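Side-chain contact in phosphonate monoester hydrolase (Ruegeria pomeroyi, PDB 4UPK), which belongs to the sulfatase family of hydrolases, within the alkaline phosphatase clan: residues P112-E117 with T397-V402. Sequence-based numbering, arbitrary orientation.
Sequences PNIATE and TILDWV
I114 reaches I398 and L399 with the tip of its longer branch, and this one methyl touches both. Its CG1 stands anti to the backbone N (chi1 -167°), heading for the facing helix, and the bend at chi2 sets CD1 3.8 Å from I398 CB. The two isoleucines meet at about a right angle, the end of one chain against the branch point of the other; a long, branched apolar chain suits such a reach. Roughly perpendicular to that approach, the same CD1 lies 3.9 Å from L399 CD2. Both methyls of L399 rest side by side against the first methylene of E117, the two side chains crossing obliquely, CD2 3.7 Å and CD1 3.8 Å from E117 CB. Leucine suits this place because one forked end serves both partners, and glutamate because its aliphatic root can be buried while its chain, bent at chi2 (-38°), takes the carboxylate away from L399 to a salt bridge with K120.

No hydrogen bond joins the segments. At the start of helix 114-120, N113 and T116 supply the carbonyl and hydroxyl that a capping box needs: T116 N donates to N113 OD1 from above the carbonyl plane, and N113 N returns a nearly straight bond (169°) to T116 OG1, which probably helps to fix the first turn, from which I114 and E117 project.

Helices 114-120 and 394-402 thus pack through apolar groups. M118 continues the first helix's contact with I398, L399 and V402, while I398 also rests on strands 35-41 and 340-346 of the large mixed sheet, through V36, F38 and L341.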
# COMPACT_ATOMS: atom_id res chain seq x y z
N PRO A 112 -1.29 3.04 14.51
CA PRO A 112 -1.85 1.94 15.28
C PRO A 112 -2.89 2.44 16.29
O PRO A 112 -2.72 3.49 16.89
CB PRO A 112 -0.62 1.34 15.98
CG PRO A 112 0.54 1.84 15.23
CD PRO A 112 0.15 3.20 14.79
N ASN A 113 -4.01 1.72 16.40
CA ASN A 113 -5.07 2.11 17.32
C ASN A 113 -5.55 0.89 18.10
O ASN A 113 -5.09 -0.22 17.81
CB ASN A 113 -6.21 2.86 16.60
CG ASN A 113 -6.94 2.08 15.52
OD1 ASN A 113 -7.56 1.04 15.76
ND2 ASN A 113 -6.99 2.63 14.32
N ILE A 114 -6.44 1.09 19.10
CA ILE A 114 -6.97 0.00 19.92
C ILE A 114 -7.66 -1.09 19.08
O ILE A 114 -7.47 -2.26 19.37
CB ILE A 114 -7.83 0.52 21.14
CG1 ILE A 114 -8.13 -0.60 22.18
CG2 ILE A 114 -9.11 1.25 20.70
CD1 ILE A 114 -6.92 -1.10 22.98
N ALA A 115 -8.41 -0.72 18.02
CA ALA A 115 -9.12 -1.67 17.16
C ALA A 115 -8.17 -2.52 16.30
O ALA A 115 -8.30 -3.75 16.28
CB ALA A 115 -10.15 -0.95 16.30
N THR A 116 -7.20 -1.88 15.62
CA THR A 116 -6.20 -2.58 14.79
C THR A 116 -5.37 -3.56 15.62
O THR A 116 -5.12 -4.68 15.17
CB THR A 116 -5.31 -1.59 14.03
OG1 THR A 116 -4.66 -0.72 14.96
CG2 THR A 116 -6.08 -0.78 12.98
N GLU A 117 -4.98 -3.15 16.83
CA GLU A 117 -4.20 -3.97 17.74
C GLU A 117 -5.01 -5.10 18.36
O GLU A 117 -4.48 -6.20 18.49
CB GLU A 117 -3.44 -3.11 18.77
CG GLU A 117 -2.44 -2.13 18.19
CD GLU A 117 -1.64 -2.57 16.98
OE1 GLU A 117 -0.67 -3.35 17.15
OE2 GLU A 117 -1.97 -2.12 15.86
N THR A 397 -3.47 -0.26 28.66
CA THR A 397 -4.05 -1.05 29.75
C THR A 397 -4.83 -2.27 29.17
O THR A 397 -4.65 -3.40 29.64
CB THR A 397 -4.93 -0.18 30.63
OG1 THR A 397 -4.17 0.94 31.10
CG2 THR A 397 -5.51 -0.94 31.83
N ILE A 398 -5.66 -2.02 28.13
CA ILE A 398 -6.49 -3.02 27.47
C ILE A 398 -5.61 -4.07 26.81
O ILE A 398 -5.79 -5.25 27.09
CB ILE A 398 -7.52 -2.39 26.48
CG1 ILE A 398 -8.50 -1.42 27.21
CG2 ILE A 398 -8.29 -3.47 25.70
CD1 ILE A 398 -9.09 -0.30 26.31
N LEU A 399 -4.62 -3.63 25.98
CA LEU A 399 -3.69 -4.52 25.28
C LEU A 399 -2.91 -5.40 26.23
O LEU A 399 -2.78 -6.61 25.99
CB LEU A 399 -2.74 -3.75 24.33
CG LEU A 399 -3.40 -3.00 23.15
CD1 LEU A 399 -2.35 -2.30 22.31
CD2 LEU A 399 -4.29 -3.94 22.29
N ASP A 400 -2.39 -4.82 27.33
CA ASP A 400 -1.66 -5.52 28.37
C ASP A 400 -2.54 -6.65 28.93
O ASP A 400 -2.14 -7.81 28.89
CB ASP A 400 -1.24 -4.53 29.47
CG ASP A 400 -0.44 -5.07 30.65
OD1 ASP A 400 -0.11 -6.28 30.64
OD2 ASP A 400 -0.15 -4.28 31.58
N TRP A 401 -3.78 -6.30 29.37
CA TRP A 401 -4.75 -7.23 29.94
C TRP A 401 -5.13 -8.40 29.01
O TRP A 401 -5.27 -9.52 29.50
CB TRP A 401 -5.98 -6.47 30.45
CG TRP A 401 -6.92 -7.31 31.25
CD1 TRP A 401 -6.86 -7.58 32.58
CD2 TRP A 401 -8.09 -7.99 30.75
NE1 TRP A 401 -7.92 -8.39 32.95
CE2 TRP A 401 -8.67 -8.67 31.84
CE3 TRP A 401 -8.68 -8.12 29.48
CZ2 TRP A 401 -9.84 -9.44 31.71
CZ3 TRP A 401 -9.83 -8.88 29.35
CH2 TRP A 401 -10.40 -9.53 30.45
N VAL A 402 -5.24 -8.17 27.69
CA VAL A 402 -5.55 -9.23 26.71
C VAL A 402 -4.28 -10.03 26.31
O VAL A 402 -4.39 -11.10 25.70
CB VAL A 402 -6.37 -8.74 25.47
CG1 VAL A 402 -7.64 -8.02 25.89
CG2 VAL A 402 -5.54 -7.85 24.55